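Local structure of xylose isomerase-like TIM barrel domain-containing protein (3JU2) at residues Ala176-His181 against Thr218-Met223. The protein is of unknown function but binds a zinc ion in a TIM barrel resembling that of xylose isomerase, which suggests a metal-dependent enzyme. Numbering follows the deposited sequence.
Sequences AIDVYH and TDRGMM. With ZN (zinc ion), chain D.
Tyr180 and Arg220 bring the two backbones closest, with their CA atoms 7.6 Å apart, where the C-terminal end of barrel strand 173-178 turns into the short helix 179-182 and faces the loop leading from strand 201-206 to helix 230-239. This is the zinc end of a TIM barrel. Asp178 does three jobs. Its OD1 caps the helix by accepting from Tyr180 N, while OD2 binds the zinc ion at 2.0 Å alongside Glu143, His205 and Glu249. That same OD2 offers its syn lone pair to Arg220 NH1 at 3.0 Å, a bent salt bridge with OD2 tilted from the guanidinium plane; NH1 also donates to Glu249 O, so the arginine is a second-shell partner of the metal site. To get there the arginine runs extended across the Tyr180 ring: Arg220 CG sits over the ring centre, 3.7 Å from the centroid, a CH-pi contact. The guanidinium, its plane 14° from the ring's, lies beyond that centre, over Tyr180 CB. With CG anti to the backbone N (chi1 -157°), the tyrosine ring projects toward the loop. Its hydroxyl reaches Asp219 through two waters, one taking the N-H, the other donating to O. At the other terminal nitrogen, Arg220 NH2, which also bonds a glycerol probably from the crystallisation liquor, a third water accepts at 2.9 Å and lies in the His181 ring plane, 2.9 Å from His181 NE2.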
ATOM      1  N   ALA A 176      -3.406 -16.756   3.245  1.00 28.90           N
ATOM      2  CA  ALA A 176      -4.777 -16.258   3.285  1.00 27.79           C
ATOM      3  C   ALA A 176      -4.809 -15.052   2.353  1.00 30.14           C
ATOM      4  O   ALA A 176      -4.090 -14.077   2.582  1.00 32.11           O
ATOM      5  CB  ALA A 176      -5.172 -15.841   4.713  1.00 31.79           C
ATOM      6  N   ILE A 177      -5.578 -15.147   1.274  1.00 26.38           N
ATOM      7  CA  ILE A 177      -5.682 -14.072   0.320  1.00 27.41           C
ATOM      8  C   ILE A 177      -6.893 -13.203   0.671  1.00 34.04           C
ATOM      9  O   ILE A 177      -8.034 -13.608   0.450  1.00 30.72           O
ATOM     10  CB  ILE A 177      -5.801 -14.586  -1.146  1.00 25.34           C
ATOM     11  CG1 ILE A 177      -4.608 -15.493  -1.495  1.00 34.94           C
ATOM     12  CG2 ILE A 177      -5.950 -13.412  -2.133  1.00 28.99           C
ATOM     13  CD1 ILE A 177      -4.737 -16.170  -2.849  1.00 35.13           C
ATOM     14  N   ASP A 178      -6.623 -12.019   1.221  1.00 31.02           N
ATOM     15  CA  ASP A 178      -7.678 -11.021   1.526  1.00 27.77           C
ATOM     16  C   ASP A 178      -7.675  -9.949   0.458  1.00 28.58           C
ATOM     17  O   ASP A 178      -6.673  -9.229   0.265  1.00 27.81           O
ATOM     18  CB  ASP A 178      -7.436 -10.417   2.921  1.00 29.39           C
ATOM     19  CG  ASP A 178      -8.600  -9.484   3.420  1.00 31.39           C
ATOM     20  OD1 ASP A 178      -9.350  -8.866   2.643  1.00 31.81           O
ATOM     21  OD2 ASP A 178      -8.768  -9.405   4.654  1.00 33.73           O
ATOM     22  N   VAL A 179      -8.799  -9.802  -0.240  1.00 26.88           N
ATOM     23  CA  VAL A 179      -8.904  -8.823  -1.324  1.00 29.29           C
ATOM     24  C   VAL A 179      -8.540  -7.382  -0.900  1.00 28.67           C
ATOM     25  O   VAL A 179      -8.012  -6.622  -1.707  1.00 24.53           O
ATOM     26  CB  VAL A 179     -10.298  -8.863  -2.028  1.00 28.85           C
ATOM     27  CG1 VAL A 179     -10.582 -10.274  -2.595  1.00 30.64           C
ATOM     28  CG2 VAL A 179     -11.457  -8.378  -1.081  1.00 28.25           C
ATOM     29  N   TYR A 180      -8.798  -7.027   0.367  1.00 27.11           N
ATOM     30  CA  TYR A 180      -8.507  -5.677   0.870  1.00 29.65           C
ATOM     31  C   TYR A 180      -7.002  -5.423   0.812  1.00 25.49           C
ATOM     32  O   TYR A 180      -6.565  -4.337   0.443  1.00 26.10           O
ATOM     33  CB  TYR A 180      -8.996  -5.496   2.308  1.00 26.62           C
ATOM     34  CG  TYR A 180      -9.219  -4.046   2.664  1.00 33.08           C
ATOM     35  CD1 TYR A 180     -10.311  -3.357   2.142  1.00 28.80           C
ATOM     36  CD2 TYR A 180      -8.337  -3.363   3.518  1.00 25.89           C
ATOM     37  CE1 TYR A 180     -10.525  -2.004   2.450  1.00 27.54           C
ATOM     38  CE2 TYR A 180      -8.551  -2.008   3.860  1.00 26.69           C
ATOM     39  CZ  TYR A 180      -9.656  -1.344   3.324  1.00 26.94           C
ATOM     40  OH  TYR A 180      -9.881  -0.026   3.629  1.00 30.38           O
ATOM     41  N   HIS A 181      -6.246  -6.455   1.148  1.00 24.22           N
ATOM     42  CA  HIS A 181      -4.796  -6.363   1.220  1.00 29.37           C
ATOM     43  C   HIS A 181      -4.058  -6.459  -0.120  1.00 29.66           C
ATOM     44  O   HIS A 181      -2.971  -5.910  -0.252  1.00 26.85           O
ATOM     45  CB  HIS A 181      -4.301  -7.407   2.209  1.00 25.40           C
ATOM     46  CG  HIS A 181      -4.853  -7.223   3.588  1.00 32.04           C
ATOM     47  ND1 HIS A 181      -5.014  -5.977   4.167  1.00 27.31           N
ATOM     48  CD2 HIS A 181      -5.261  -8.123   4.510  1.00 31.17           C
ATOM     49  CE1 HIS A 181      -5.508  -6.126   5.386  1.00 31.53           C
ATOM     50  NE2 HIS A 181      -5.666  -7.418   5.614  1.00 28.75           N
ATOM     51  N   THR A 218     -10.499   0.981   9.772  1.00 30.21           N
ATOM     52  CA  THR A 218     -11.881   0.596  10.044  1.00 30.11           C
ATOM     53  C   THR A 218     -12.903   1.182   9.060  1.00 34.64           C
ATOM     54  O   THR A 218     -14.022   1.528   9.454  1.00 29.89           O
ATOM     55  CB  THR A 218     -12.279   1.005  11.483  1.00 38.93           C
ATOM     56  OG1 THR A 218     -12.120   2.425  11.618  1.00 34.38           O
ATOM     57  CG2 THR A 218     -11.433   0.255  12.536  1.00 34.75           C
ATOM     58  N   ASP A 219     -12.541   1.275   7.783  1.00 29.32           N
ATOM     59  CA  ASP A 219     -13.489   1.707   6.751  1.00 29.32           C
ATOM     60  C   ASP A 219     -13.453   0.765   5.538  1.00 34.23           C
ATOM     61  O   ASP A 219     -13.500   1.203   4.383  1.00 30.72           O
ATOM     62  CB  ASP A 219     -13.231   3.166   6.329  1.00 26.61           C
ATOM     63  CG  ASP A 219     -14.391   3.758   5.513  1.00 32.90           C
ATOM     64  OD1 ASP A 219     -15.549   3.349   5.758  1.00 37.12           O
ATOM     65  OD2 ASP A 219     -14.136   4.600   4.610  1.00 34.49           O
ATOM     66  N   ARG A 220     -13.328  -0.529   5.819  1.00 27.95           N
ATOM     67  CA  ARG A 220     -13.562  -1.561   4.823  1.00 33.32           C
ATOM     68  C   ARG A 220     -15.004  -1.480   4.329  1.00 36.98           C
ATOM     69  O   ARG A 220     -15.923  -1.156   5.099  1.00 30.58           O
ATOM     70  CB  ARG A 220     -13.286  -2.940   5.408  1.00 29.15           C
ATOM     71  CG  ARG A 220     -11.828  -3.158   5.774  1.00 28.26           C
ATOM     72  CD  ARG A 220     -11.630  -4.644   5.901  1.00 34.87           C
ATOM     73  NE  ARG A 220     -10.302  -4.996   6.362  1.00 33.79           N
ATOM     74  CZ  ARG A 220      -9.797  -6.222   6.292  1.00 34.68           C
ATOM     75  NH1 ARG A 220     -10.521  -7.223   5.781  1.00 32.07           N
ATOM     76  NH2 ARG A 220      -8.565  -6.451   6.740  1.00 38.71           N
ATOM     77  N   GLY A 221     -15.194  -1.730   3.036  1.00 29.54           N
ATOM     78  CA  GLY A 221     -16.536  -1.781   2.460  1.00 31.35           C
ATOM     79  C   GLY A 221     -17.211  -3.136   2.468  1.00 35.25           C
ATOM     80  O   GLY A 221     -16.556  -4.194   2.536  1.00 30.94           O
ATOM     81  N   MET A 222     -18.540  -3.097   2.399  1.00 33.99           N
ATOM     82  CA  MET A 222     -19.329  -4.263   2.050  1.00 30.41           C
ATOM     83  C   MET A 222     -19.094  -4.544   0.568  1.00 27.90           C
ATOM     84  O   MET A 222     -18.971  -3.624  -0.225  1.00 28.95           O
ATOM     85  CB  MET A 222     -20.827  -3.987   2.299  1.00 34.33           C
ATOM     86  CG  MET A 222     -21.788  -5.177   1.999  1.00 25.17           C
ATOM     87  SD  MET A 222     -21.716  -6.696   2.860  1.00 31.15           S
ATOM     88  CE  MET A 222     -22.261  -6.153   4.506  1.00 35.90           C
ATOM     89  N   MET A 223     -19.031  -5.818   0.227  1.00 30.78           N
ATOM     90  CA  MET A 223     -18.876  -6.269  -1.163  1.00 35.95           C
ATOM     91  C   MET A 223     -19.852  -5.563  -2.093  1.00 39.24           C
ATOM     92  O   MET A 223     -21.059  -5.549  -1.840  1.00 38.66           O
ATOM     93  CB  MET A 223     -19.041  -7.791  -1.225  1.00 33.51           C
ATOM     94  CG  MET A 223     -18.032  -8.595  -0.393  1.00 34.37           C
ATOM     95  SD  MET A 223     -18.328  -8.866   1.378  1.00 29.15           S
ATOM     96  CE  MET A 223     -19.999  -9.600   1.308  1.00 40.03           C
TER
HETATM   97 ZN    ZN D 285      -8.362 -10.820   5.982  0.50 37.33          ZN
HETATM   98  O   HOH W   1     -10.167   0.969   6.259  1.00 28.45           O
HETATM   99  O   HOH W   2     -12.033   0.987   2.071  1.00 29.41           O
HETATM  100  O   HOH W   3      -7.152  -8.882   7.622  1.00 43.63           O